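Long-range contacts in DUF574 domain-containing protein (Thermobifida fusca, PDB 2QE6), which probably transfers methyl groups from S-adenosylmethionine, which it binds in the pocket of a Rossmann-like methyltransferase fold, to a substrate not yet identified: residues P239-T244 / L264-I269; N129-T134 / H146-R151; G77-L82 / S100-A105; W11-L16 / V116-R121; R138-I143 / G180-A185. The protein carries 1 engineered substitution. All coordinates share one frame; numbering follows the deposited sequence.

Interaction 1: P239-T244 / L264-I269; sequences PGVVYT and LGMAGI
Selenomethionine M266 leaves its strand with CG anti to the carbonyl carbon (chi1 -70°) and runs on extended, a path that carries its methyl over the ring of Y243, where CG takes the same first torsion (chi1 -71°). CE settles almost above the middle of that ring, 3.7 Å from its centroid, as a CH-pi contact. SE follows in a long Met-aromatic contact over the same face, and V241 CG1 crosses the chain at about a right angle, 3.9 Å from SE. G265 O lies at the ring's edge, in its plane, while Y243 OH is hydrogen-bonded to T200, which helps to fix the ring from its far end.

The backbones pair underneath. V242 and A267 exchange two bonds, V242 N to A267 O (3.1 Å) and A267 N to V242 O (2.9 Å). T244 N then reaches G265 O at 3.0 Å, coming from 36° above the carbonyl plane as the chain turns into a 3-10 segment. At the other end a water joins G240 O (2.8 Å) to I269 N (3.0 Å). G268 has to be small: a CB there would run into V241 CG2.

This is the antiparallel pairing of strands 235-243 and 265-271 at one margin of the mixed seven-stranded sheet, whose order, 3-2-1-4-5-7-6, is that of the Rossmann-like class I methyltransferases.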
# COMPACT_ATOMS: atom_id res chain seq x y z
N PRO A 239 11.49 7.25 11.99
CA PRO A 239 11.37 8.71 12.27
C PRO A 239 9.98 9.35 12.34
O PRO A 239 9.88 10.58 12.25
CB PRO A 239 12.13 9.32 11.10
CG PRO A 239 11.73 8.39 9.94
CD PRO A 239 11.72 7.01 10.55
N GLY A 240 8.93 8.56 12.55
CA GLY A 240 7.55 9.08 12.53
C GLY A 240 6.95 9.09 11.13
O GLY A 240 7.30 8.25 10.31
N VAL A 241 6.09 10.07 10.86
CA VAL A 241 5.43 10.21 9.57
C VAL A 241 6.24 11.24 8.77
O VAL A 241 6.32 12.40 9.14
CB VAL A 241 3.95 10.61 9.73
CG1 VAL A 241 3.31 10.89 8.41
CG2 VAL A 241 3.17 9.48 10.47
N VAL A 242 6.90 10.78 7.71
CA VAL A 242 7.85 11.62 6.95
C VAL A 242 7.71 11.31 5.48
O VAL A 242 7.14 10.28 5.11
CB VAL A 242 9.30 11.34 7.37
CG1 VAL A 242 9.52 11.73 8.83
CG2 VAL A 242 9.70 9.86 7.10
N TYR A 243 8.20 12.21 4.61
CA TYR A 243 8.19 11.96 3.18
C TYR A 243 8.78 10.56 2.93
O TYR A 243 9.67 10.11 3.61
CB TYR A 243 8.95 13.04 2.42
CG TYR A 243 8.27 14.40 2.37
CD1 TYR A 243 7.02 14.57 1.79
CD2 TYR A 243 8.89 15.52 2.90
CE1 TYR A 243 6.40 15.84 1.71
CE2 TYR A 243 8.29 16.79 2.82
CZ TYR A 243 7.04 16.93 2.21
OH TYR A 243 6.42 18.15 2.11
N THR A 244 8.21 9.83 1.99
CA THR A 244 8.56 8.43 1.81
C THR A 244 10.08 8.16 1.69
O THR A 244 10.57 7.19 2.28
CB THR A 244 7.74 7.77 0.62
OG1 THR A 244 7.89 8.55 -0.58
CG2 THR A 244 6.26 7.66 0.95
N LEU A 264 5.39 14.06 -2.66
CA LEU A 264 4.01 13.71 -2.94
C LEU A 264 3.39 12.79 -1.87
O LEU A 264 2.20 12.83 -1.65
CB LEU A 264 3.87 13.08 -4.36
CG LEU A 264 3.89 14.07 -5.54
CD1 LEU A 264 3.90 13.28 -6.88
CD2 LEU A 264 2.78 15.07 -5.48
N GLY A 265 4.20 11.95 -1.23
CA GLY A 265 3.70 11.03 -0.22
C GLY A 265 4.51 10.93 1.05
O GLY A 265 5.72 11.26 1.06
N MSE A 266 3.84 10.46 2.12
CA MSE A 266 4.50 10.18 3.40
C MSE A 266 4.29 8.75 3.82
O MSE A 266 3.36 8.13 3.38
CB MSE A 266 4.01 11.10 4.51
CG MSE A 266 4.48 12.52 4.32
SE MSE A 266 4.54 13.57 5.88
CE MSE A 266 5.36 15.15 5.19
N ALA A 267 5.17 8.25 4.67
CA ALA A 267 5.13 6.90 5.20
C ALA A 267 5.20 6.99 6.74
O ALA A 267 5.82 7.90 7.29
CB ALA A 267 6.34 6.09 4.70
N GLY A 268 4.58 6.01 7.41
CA GLY A 268 4.68 5.87 8.86
C GLY A 268 4.44 4.41 9.24
O GLY A 268 3.71 3.72 8.57
N ILE A 269 5.09 3.97 10.30
CA ILE A 269 4.83 2.68 10.91
C ILE A 269 4.64 2.92 12.41
O ILE A 269 5.44 3.61 13.03
CB ILE A 269 5.96 1.67 10.71
CG1 ILE A 269 6.11 1.31 9.24
CG2 ILE A 269 5.68 0.36 11.52
CD1 ILE A 269 7.11 0.20 9.01
O HOH W 1 7.31 5.69 11.33

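Interaction 2: N129-T134 / H146-R151; sequences NTAVFT and HPDVRR
Stacking comes first: the F133 and H146 rings lie face to face, centroids 3.5 Å apart and planes only 12° from parallel. The overlap is close, with F133 CE2 3.3 Å from H146 CD2. F133 takes a first torsion of 69°, CG between its backbone N and carbonyl carbon, and this lays the ring against the imidazole, whose other face is covered by P147 CD.

Apolar packing fills in beside the stack, where V149 CG2 meets the edge of the phenyl ring, 3.9 Å from F133 CE1.

No hydrogen bond joins the two segments, and the side-chain bonds of the contact are made within 146-151. H146 is the N-cap of its helix: ND1 accepts from D148 N at 3.1 Å, near the plane of the imidazole, a bond that fixes the ring's rotation while its face takes the phenylalanine. D148 OD1 receives R151 NE at 3.2 Å on its anti side, a salt bridge lying in the guanidinium plane. A131 CB lies against this ion pair, 3.8 Å from R151 NH2. The second carboxylate oxygen, D148 OD2, merely brushes past F133 CD1 at 3.7 Å.

Helix 147-151 runs nearly antiparallel to strand 130-134, at 153° and with the axes 9.0 Å apart: a helix layered on the outermost parallel strand of a Rossmann-like sheet.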
# COMPACT_ATOMS: atom_id res chain seq x y z
N ASN A 129 2.72 -20.23 2.31
CA ASN A 129 2.69 -19.10 3.28
C ASN A 129 2.25 -17.80 2.70
O ASN A 129 2.38 -16.76 3.36
CB ASN A 129 4.04 -18.91 3.94
CG ASN A 129 4.46 -20.13 4.75
OD1 ASN A 129 5.62 -20.30 5.06
ND2 ASN A 129 3.51 -21.01 5.06
N THR A 130 1.73 -17.83 1.48
CA THR A 130 1.31 -16.59 0.84
C THR A 130 -0.02 -16.85 0.14
O THR A 130 -0.19 -17.86 -0.52
CB THR A 130 2.40 -16.09 -0.14
OG1 THR A 130 3.68 -16.09 0.51
CG2 THR A 130 2.11 -14.71 -0.62
N ALA A 131 -0.97 -15.96 0.32
CA ALA A 131 -2.30 -16.11 -0.25
C ALA A 131 -2.75 -14.75 -0.78
O ALA A 131 -2.19 -13.73 -0.38
CB ALA A 131 -3.28 -16.61 0.81
N VAL A 132 -3.69 -14.76 -1.72
CA VAL A 132 -4.22 -13.55 -2.33
C VAL A 132 -5.74 -13.67 -2.49
O VAL A 132 -6.23 -14.73 -2.79
CB VAL A 132 -3.55 -13.23 -3.71
CG1 VAL A 132 -3.77 -14.32 -4.72
CG2 VAL A 132 -4.01 -11.85 -4.25
N PHE A 133 -6.47 -12.59 -2.27
CA PHE A 133 -7.88 -12.61 -2.62
C PHE A 133 -8.44 -11.23 -2.94
O PHE A 133 -7.83 -10.20 -2.61
CB PHE A 133 -8.72 -13.37 -1.57
CG PHE A 133 -8.83 -12.69 -0.22
CD1 PHE A 133 -7.89 -12.91 0.77
CD2 PHE A 133 -9.93 -11.88 0.07
CE1 PHE A 133 -8.02 -12.31 2.04
CE2 PHE A 133 -10.08 -11.29 1.33
CZ PHE A 133 -9.12 -11.50 2.31
N THR A 134 -9.59 -11.23 -3.62
CA THR A 134 -10.25 -9.99 -4.02
C THR A 134 -11.24 -9.58 -2.92
O THR A 134 -12.01 -10.39 -2.44
CB THR A 134 -10.95 -10.19 -5.39
OG1 THR A 134 -10.00 -10.69 -6.33
CG2 THR A 134 -11.55 -8.89 -5.91
N HIS A 146 -12.27 -13.71 6.41
CA HIS A 146 -12.05 -14.49 5.19
C HIS A 146 -11.22 -15.76 5.51
O HIS A 146 -10.30 -15.70 6.34
CB HIS A 146 -11.35 -13.59 4.14
CG HIS A 146 -11.37 -14.15 2.75
ND1 HIS A 146 -10.53 -15.16 2.35
CD2 HIS A 146 -12.16 -13.86 1.69
CE1 HIS A 146 -10.79 -15.47 1.09
NE2 HIS A 146 -11.77 -14.69 0.66
N PRO A 147 -11.57 -16.92 4.90
CA PRO A 147 -10.82 -18.16 5.14
C PRO A 147 -9.31 -18.06 4.93
O PRO A 147 -8.55 -18.75 5.62
CB PRO A 147 -11.43 -19.17 4.15
CG PRO A 147 -12.38 -18.42 3.30
CD PRO A 147 -12.71 -17.15 3.99
N ASP A 148 -8.86 -17.21 4.00
CA ASP A 148 -7.42 -17.05 3.75
C ASP A 148 -6.82 -16.33 4.93
O ASP A 148 -5.74 -16.73 5.39
CB ASP A 148 -7.11 -16.31 2.44
CG ASP A 148 -7.37 -17.17 1.19
OD1 ASP A 148 -7.30 -18.42 1.25
OD2 ASP A 148 -7.62 -16.59 0.12
N VAL A 149 -7.52 -15.31 5.45
CA VAL A 149 -7.09 -14.62 6.67
C VAL A 149 -7.10 -15.54 7.88
O VAL A 149 -6.08 -15.64 8.58
CB VAL A 149 -7.91 -13.33 6.93
CG1 VAL A 149 -7.61 -12.75 8.29
CG2 VAL A 149 -7.56 -12.34 5.87
N ARG A 150 -8.22 -16.24 8.10
CA ARG A 150 -8.34 -17.07 9.30
C ARG A 150 -7.38 -18.25 9.32
O ARG A 150 -6.87 -18.60 10.38
CB ARG A 150 -9.80 -17.51 9.52
CG ARG A 150 -10.68 -16.29 9.88
CD ARG A 150 -11.65 -16.54 11.03
NE ARG A 150 -12.83 -17.26 10.55
CZ ARG A 150 -14.10 -16.95 10.83
NH1 ARG A 150 -14.42 -15.94 11.63
NH2 ARG A 150 -15.07 -17.70 10.31
N ARG A 151 -7.07 -18.81 8.16
CA ARG A 151 -6.11 -19.90 8.10
C ARG A 151 -4.64 -19.45 8.08
O ARG A 151 -3.76 -20.26 8.31
CB ARG A 151 -6.39 -20.82 6.91
CG ARG A 151 -5.83 -20.34 5.59
CD ARG A 151 -6.39 -21.14 4.39
NE ARG A 151 -5.88 -20.57 3.14
CZ ARG A 151 -4.65 -20.79 2.64
NH1 ARG A 151 -3.79 -21.61 3.25
NH2 ARG A 151 -4.29 -20.20 1.49

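Interaction 3: G77-L82 / S100-A105; sequences GISQFL and SVNPDA
N102 reaches across to S79 and I78 with its amide nitrogen. The firm bond is ND2 to S79 OG, 3.1 Å long and nearly straight at 163°, with the serine oxygen close to the amide plane. ND2 also gives a weak bond to I78 O at 3.2 Å, bent to 122°, and another weak one to A73 O in helix 54-75. Three oxygens therefore gather round one NH2 group, though only one is well aligned. The amide gets there because the side chain leaves with its CG opposite the backbone N (chi1 180°).

The rest of N102 is spent on its own turn. OD1 takes a weak bond from D104 N (3.4 Å), and the carbonyl O takes A105 N at 3.0 Å, closing a type I turn from N102 to A105. That turn is the second link of a beta-alpha-beta unit: strand 80-84, helix 94-101, then strand 106-111 lying parallel beside the first. A leucine in place of N102 would probably leave S79 OG and I78 O without this donor and let the turn part from the start of strand 80-84.

S79 O meets A105 CA in a CA-H...O contact of 3.4 Å. Just beyond it the backbones of S79 and F81 both bond to R106, where the two strands begin to pair. Apolar contact is slight, A105 CB lying 4.3 Å from F81 CE1, while I78 CG2 covers one face of that ring.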
# COMPACT_ATOMS: atom_id res chain seq x y z
N GLY A 77 10.62 -8.56 14.06
CA GLY A 77 10.30 -9.97 14.28
C GLY A 77 8.89 -10.43 13.91
O GLY A 77 8.43 -11.43 14.46
N ILE A 78 8.23 -9.73 12.98
CA ILE A 78 6.82 -10.03 12.63
C ILE A 78 6.77 -11.13 11.57
O ILE A 78 7.51 -11.07 10.59
CB ILE A 78 6.09 -8.80 12.11
CG1 ILE A 78 5.98 -7.69 13.18
CG2 ILE A 78 4.71 -9.19 11.51
CD1 ILE A 78 5.14 -7.99 14.41
N SER A 79 5.92 -12.14 11.77
CA SER A 79 5.81 -13.27 10.84
C SER A 79 4.49 -13.34 10.10
O SER A 79 4.31 -14.25 9.34
CB SER A 79 6.08 -14.60 11.58
OG SER A 79 7.36 -14.56 12.12
N GLN A 80 3.62 -12.33 10.26
CA GLN A 80 2.24 -12.35 9.76
C GLN A 80 1.94 -10.99 9.20
O GLN A 80 2.02 -10.03 9.94
CB GLN A 80 1.21 -12.58 10.89
CG GLN A 80 1.53 -13.70 11.85
CD GLN A 80 0.37 -14.08 12.75
OE1 GLN A 80 -0.25 -15.13 12.57
NE2 GLN A 80 0.10 -13.27 13.77
N PHE A 81 1.62 -10.91 7.91
CA PHE A 81 1.31 -9.61 7.25
C PHE A 81 -0.03 -9.71 6.53
O PHE A 81 -0.34 -10.73 5.88
CB PHE A 81 2.40 -9.21 6.23
CG PHE A 81 3.77 -9.08 6.81
CD1 PHE A 81 4.50 -10.19 7.17
CD2 PHE A 81 4.30 -7.84 7.06
CE1 PHE A 81 5.76 -10.06 7.73
CE2 PHE A 81 5.57 -7.72 7.64
CZ PHE A 81 6.30 -8.82 7.95
N LEU A 82 -0.81 -8.64 6.65
CA LEU A 82 -2.03 -8.45 5.88
C LEU A 82 -1.84 -7.20 5.03
O LEU A 82 -1.73 -6.09 5.54
CB LEU A 82 -3.24 -8.31 6.81
CG LEU A 82 -4.60 -8.13 6.14
CD1 LEU A 82 -4.89 -9.25 5.13
CD2 LEU A 82 -5.70 -8.04 7.22
N SER A 100 12.83 -13.04 2.56
CA SER A 100 14.29 -12.82 2.48
C SER A 100 14.93 -12.63 3.85
O SER A 100 16.07 -13.03 4.05
CB SER A 100 14.66 -11.61 1.58
OG SER A 100 14.35 -10.36 2.18
N VAL A 101 14.20 -12.03 4.80
CA VAL A 101 14.71 -11.84 6.16
C VAL A 101 14.15 -12.87 7.15
O VAL A 101 14.72 -13.07 8.21
CB VAL A 101 14.47 -10.39 6.70
CG1 VAL A 101 15.17 -9.38 5.82
CG2 VAL A 101 13.02 -10.05 6.79
N ASN A 102 13.03 -13.51 6.81
CA ASN A 102 12.29 -14.36 7.76
C ASN A 102 11.58 -15.43 6.97
O ASN A 102 10.44 -15.23 6.53
CB ASN A 102 11.29 -13.47 8.53
CG ASN A 102 10.45 -14.23 9.56
OD1 ASN A 102 10.52 -15.46 9.69
ND2 ASN A 102 9.64 -13.46 10.31
N PRO A 103 12.26 -16.57 6.74
CA PRO A 103 11.72 -17.62 5.84
C PRO A 103 10.31 -18.12 6.18
O PRO A 103 9.61 -18.59 5.28
CB PRO A 103 12.74 -18.76 5.98
CG PRO A 103 13.99 -18.12 6.47
CD PRO A 103 13.56 -16.95 7.32
N ASP A 104 9.91 -18.01 7.45
CA ASP A 104 8.58 -18.44 7.93
C ASP A 104 7.45 -17.42 7.77
O ASP A 104 6.32 -17.72 8.14
CB ASP A 104 8.63 -18.74 9.42
CG ASP A 104 9.62 -19.81 9.74
OD1 ASP A 104 9.86 -20.67 8.85
OD2 ASP A 104 10.15 -19.77 10.88
N ALA A 105 7.76 -16.23 7.27
CA ALA A 105 6.80 -15.14 7.23
C ALA A 105 5.60 -15.55 6.37
O ALA A 105 5.77 -16.29 5.37
CB ALA A 105 7.45 -13.88 6.67

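Interaction 4: W11-L16 / V116-R121; sequences WPPPGL and VLTHGR
W11 presents the edge of its indole to the face of H119. From CB the side chain sets off with CG anti to the backbone N (chi1 -166°), which swings the ring system toward helix 114-124. On the pyrrole side NE1 is hydrogen-bonded to D35, and this fixes the indole's turn. P12 CB and P13 CD both cover one face of the indole; the peptide bond between W11 and P12 is cis, which probably helps to fold the prolines back onto it.

The far rim of the six-membered ring makes the contact itself. CZ3 meets T118 CG2 at 4.1 Å, with the methyl near the ring plane. CH2, the outermost atom, rests 3.9 Å from H119 CB. CZ2 comes closest to the imidazole, 3.7 Å from H119 ND1. The six-membered ring of W11 and the ring of H119 thus form an edge-to-face pair, centroids 5.0 Å apart and planes at 64°. P13 CG and L16 CD1 add looser contacts to the methyl and hydroxyl of T118. That hydroxyl, OG1, is hydrogen-bonded back to P114 O within its own helix.

All of this lies at the surface. M115, one turn nearer the start of helix 114-124, also touches W11, P12, P13 and L16, laying the proline-rich segment that precedes helix 23-30 along the helix. From the same helix V116 and L117 pack on V132 of strand 130-134, placing the helix between that strand and the N-terminal segment.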
# COMPACT_ATOMS: atom_id res chain seq x y z
N TRP A 11 -2.73 -11.85 -22.54
CA TRP A 11 -2.45 -11.04 -21.32
C TRP A 11 -2.23 -9.54 -21.59
O TRP A 11 -1.53 -9.20 -22.52
CB TRP A 11 -1.20 -11.55 -20.57
CG TRP A 11 -1.16 -10.95 -19.18
CD1 TRP A 11 -0.52 -9.80 -18.79
CD2 TRP A 11 -1.90 -11.41 -18.06
NE1 TRP A 11 -0.81 -9.53 -17.47
CE2 TRP A 11 -1.67 -10.49 -16.99
CE3 TRP A 11 -2.77 -12.49 -17.86
CZ2 TRP A 11 -2.24 -10.65 -15.73
CZ3 TRP A 11 -3.34 -12.65 -16.59
CH2 TRP A 11 -3.08 -11.73 -15.55
N PRO A 12 -2.79 -8.63 -20.77
CA PRO A 12 -3.74 -8.84 -19.69
C PRO A 12 -5.04 -9.43 -20.23
O PRO A 12 -5.27 -9.35 -21.45
CB PRO A 12 -3.98 -7.43 -19.12
CG PRO A 12 -2.88 -6.59 -19.64
CD PRO A 12 -2.42 -7.21 -20.92
N PRO A 13 -5.86 -10.06 -19.36
CA PRO A 13 -6.99 -10.83 -19.91
C PRO A 13 -8.01 -9.87 -20.53
O PRO A 13 -8.49 -8.98 -19.83
CB PRO A 13 -7.57 -11.58 -18.70
CG PRO A 13 -6.57 -11.39 -17.57
CD PRO A 13 -5.81 -10.13 -17.89
N PRO A 14 -8.32 -10.05 -21.83
CA PRO A 14 -9.22 -9.13 -22.53
C PRO A 14 -10.60 -9.00 -21.86
O PRO A 14 -11.20 -7.93 -21.91
CB PRO A 14 -9.36 -9.75 -23.92
CG PRO A 14 -8.23 -10.69 -24.05
CD PRO A 14 -7.88 -11.16 -22.69
N GLY A 15 -11.09 -10.07 -21.22
CA GLY A 15 -12.35 -10.02 -20.47
C GLY A 15 -12.39 -9.02 -19.30
O GLY A 15 -13.45 -8.76 -18.76
N LEU A 16 -11.23 -8.50 -18.89
CA LEU A 16 -11.15 -7.52 -17.77
C LEU A 16 -11.03 -6.08 -18.28
O LEU A 16 -11.07 -5.14 -17.48
CB LEU A 16 -9.97 -7.85 -16.85
CG LEU A 16 -9.99 -9.17 -16.04
CD1 LEU A 16 -8.69 -9.36 -15.22
CD2 LEU A 16 -11.19 -9.22 -15.12
N VAL A 116 -5.41 -8.64 -9.95
CA VAL A 116 -4.42 -8.96 -8.89
C VAL A 116 -4.55 -10.44 -8.53
O VAL A 116 -3.56 -11.22 -8.55
CB VAL A 116 -4.59 -8.02 -7.64
CG1 VAL A 116 -3.67 -8.42 -6.48
CG2 VAL A 116 -4.33 -6.57 -8.01
N LEU A 117 -5.78 -10.87 -8.28
CA LEU A 117 -6.02 -12.30 -8.04
C LEU A 117 -5.66 -13.15 -9.25
O LEU A 117 -5.06 -14.22 -9.12
CB LEU A 117 -7.48 -12.56 -7.65
CG LEU A 117 -7.91 -14.02 -7.39
CD1 LEU A 117 -6.93 -14.79 -6.46
CD2 LEU A 117 -9.36 -14.06 -6.87
N THR A 118 -6.03 -12.69 -10.45
CA THR A 118 -5.76 -13.48 -11.63
C THR A 118 -4.27 -13.69 -11.89
O THR A 118 -3.85 -14.78 -12.25
CB THR A 118 -6.46 -12.91 -12.87
OG1 THR A 118 -7.84 -12.72 -12.56
CG2 THR A 118 -6.35 -13.90 -14.04
N HIS A 119 -3.47 -12.64 -11.71
CA HIS A 119 -2.03 -12.74 -11.94
C HIS A 119 -1.39 -13.56 -10.82
O HIS A 119 -0.56 -14.47 -11.07
CB HIS A 119 -1.39 -11.33 -12.01
CG HIS A 119 -0.04 -11.32 -12.66
ND1 HIS A 119 0.48 -10.21 -13.28
CD2 HIS A 119 0.88 -12.31 -12.83
CE1 HIS A 119 1.67 -10.49 -13.77
NE2 HIS A 119 1.93 -11.76 -13.52
N GLY A 120 -1.82 -13.26 -9.60
CA GLY A 120 -1.19 -13.75 -8.37
C GLY A 120 -1.44 -15.21 -8.09
O GLY A 120 -0.55 -15.89 -7.58
N ARG A 121 -2.66 -15.67 -8.40
CA ARG A 121 -3.12 -17.01 -8.05
C ARG A 121 -2.13 -17.96 -8.66
O ARG A 121 -1.67 -18.88 -8.01
CB ARG A 121 -4.54 -17.28 -8.56

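Interaction 5: R138-I143 / G180-A185; sequences RDPEYI and GAYRDA
Y182 is flanked by P140 over one face of its ring and I143 at the edge. P140 CB stands 4.1 Å from the ring centroid, 23° off the normal, in a CH-pi contact displaced toward the hydroxyl end. There P140 CA lies 3.5 Å from Y182 OH. I143 comes in at about a right angle, its CD1 a tight 3.1 Å from the same oxygen. On the neighbouring helical position, A181 CB touches P140 CB at 3.5 Å.

The oxygen amid these carbons is not without a partner: Y182 OH is hydrogen-bonded to V137 O, just before the first segment. V137 is itself an S-adenosylmethionine-binding residue. Here helix 140-145, entered from strand 130-134, meets helix 175-185 on one side of the Rossmann-like sheet, close to the cofactor. A phenylalanine in place of Y182 would probably leave the V137 carbonyl without this donor and that part of the cofactor site less firmly held.

Further out, D139 is the N-cap of helix 140-145: its OD1 takes a weak bond from Y142 N at 3.5 Å, and its carbonyl O takes I143 N at 3.2 Å, in the first turn that carries P140 and I143. L84 of strand 80-84 touches both I143 and Y182. R138, at the start of the segment, contacts the S-adenosylmethionine and pairs in a salt bridge with D136, another residue of that site.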
# COMPACT_ATOMS: atom_id res chain seq x y z
N ARG A 138 -12.70 -1.46 2.56
CA ARG A 138 -13.67 -0.70 3.33
C ARG A 138 -14.67 -1.59 4.07
O ARG A 138 -15.54 -1.08 4.78
CB ARG A 138 -14.37 0.27 2.43
CG ARG A 138 -13.42 1.30 1.86
CD ARG A 138 -14.14 2.19 0.87
NE ARG A 138 -14.54 1.41 -0.30
CZ ARG A 138 -15.13 1.92 -1.38
NH1 ARG A 138 -15.39 3.21 -1.46
NH2 ARG A 138 -15.46 1.11 -2.38
N ASP A 139 -14.54 -2.91 3.90
CA ASP A 139 -15.33 -3.88 4.64
C ASP A 139 -14.42 -4.79 5.50
O ASP A 139 -14.23 -5.97 5.16
CB ASP A 139 -16.14 -4.72 3.64
CG ASP A 139 -17.24 -5.53 4.30
OD1 ASP A 139 -17.37 -5.51 5.55
OD2 ASP A 139 -17.98 -6.21 3.56
N PRO A 140 -13.88 -4.25 6.61
CA PRO A 140 -12.94 -4.95 7.49
C PRO A 140 -13.49 -6.27 8.02
O PRO A 140 -12.73 -7.23 8.13
CB PRO A 140 -12.75 -3.97 8.67
CG PRO A 140 -13.27 -2.68 8.23
CD PRO A 140 -14.13 -2.86 7.06
N GLU A 141 -14.79 -6.28 8.33
CA GLU A 141 -15.48 -7.47 8.83
C GLU A 141 -15.35 -8.60 7.84
O GLU A 141 -15.02 -9.71 8.22
CB GLU A 141 -16.95 -7.18 9.11
N TYR A 142 -15.60 -8.33 6.56
CA TYR A 142 -15.46 -9.38 5.55
C TYR A 142 -13.98 -9.83 5.44
O TYR A 142 -13.68 -11.03 5.44
CB TYR A 142 -16.01 -8.90 4.19
CG TYR A 142 -15.83 -9.91 3.08
CD1 TYR A 142 -16.73 -10.95 2.90
CD2 TYR A 142 -14.73 -9.85 2.24
CE1 TYR A 142 -16.54 -11.89 1.91
CE2 TYR A 142 -14.54 -10.76 1.25
CZ TYR A 142 -15.44 -11.78 1.07
OH TYR A 142 -15.20 -12.71 0.07
N ILE A 143 -13.04 -8.90 5.38
CA ILE A 143 -11.63 -9.27 5.18
C ILE A 143 -11.09 -10.07 6.38
O ILE A 143 -10.48 -11.13 6.21
CB ILE A 143 -10.75 -8.05 4.86
CG1 ILE A 143 -11.01 -7.57 3.43
CG2 ILE A 143 -9.26 -8.35 5.03
CD1 ILE A 143 -10.54 -6.16 3.19
N GLY A 180 -9.57 2.19 12.01
CA GLY A 180 -9.83 1.77 13.39
C GLY A 180 -10.18 0.30 13.55
O GLY A 180 -9.77 -0.33 14.52
N ALA A 181 -10.96 -0.26 12.63
CA ALA A 181 -11.29 -1.69 12.71
C ALA A 181 -10.04 -2.56 12.60
O ALA A 181 -9.91 -3.57 13.28
CB ALA A 181 -12.28 -2.06 11.62
N TYR A 182 -9.12 -2.21 11.72
CA TYR A 182 -7.92 -3.02 11.54
C TYR A 182 -6.98 -2.83 12.75
O TYR A 182 -6.36 -3.78 13.17
CB TYR A 182 -7.21 -2.66 10.20
CG TYR A 182 -8.01 -3.01 8.94
CD1 TYR A 182 -8.29 -4.33 8.62
CD2 TYR A 182 -8.50 -2.00 8.08
CE1 TYR A 182 -9.03 -4.68 7.47
CE2 TYR A 182 -9.25 -2.35 6.92
CZ TYR A 182 -9.50 -3.70 6.64
OH TYR A 182 -10.23 -4.08 5.53
N ARG A 183 -6.85 -1.62 13.29
CA ARG A 183 -6.02 -1.39 14.50
C ARG A 183 -6.56 -2.18 15.67
O ARG A 183 -5.79 -2.75 16.43
CB ARG A 183 -5.98 0.10 14.90
CG ARG A 183 -5.21 0.98 13.94
CD ARG A 183 -4.81 2.28 14.55
NE ARG A 183 -5.94 2.84 15.24
CZ ARG A 183 -6.83 3.68 14.75
NH1 ARG A 183 -6.73 4.14 13.53
NH2 ARG A 183 -7.84 4.06 15.52
N ASP A 184 -7.89 -2.19 15.79
CA ASP A 184 -8.57 -2.88 16.88
C ASP A 184 -8.40 -4.39 16.78
O ASP A 184 -8.33 -5.02 17.81
CB ASP A 184 -10.07 -2.53 16.93
CG ASP A 184 -10.34 -1.12 17.42
OD1 ASP A 184 -9.41 -0.47 17.93
OD2 ASP A 184 -11.49 -0.66 17.26
N ALA A 185 -8.31 -4.95 15.57
CA ALA A 185 -8.07 -6.40 15.39
C ALA A 185 -6.73 -6.91 15.91
O ALA A 185 -6.59 -8.09 16.22
CB ALA A 185 -8.22 -6.82 13.92

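How the interactions relate
Interaction 5 is the buried one and the nearest to the cofactor; interaction 4 is a surface contact; interactions 1, 2 and 3 are partly buried. Interactions 1, 2 and 3 all reach the same sheet, but 1 and 2 lie on opposite sides of the chain's centre, at the two outermost strands. Their chemistry follows: strand pairing in 1, ring stacking of helix on strand in 2, side-chain amide bonds at a turn in 3. Interaction 2 touches three others: L117 of interaction 4 packs on T134, I143 O of interaction 5 meets V149, and A105 O of interaction 3 meets N129. Interactions 2, 4 and 5 have no hydrogen bond across; only 1 and 3 do.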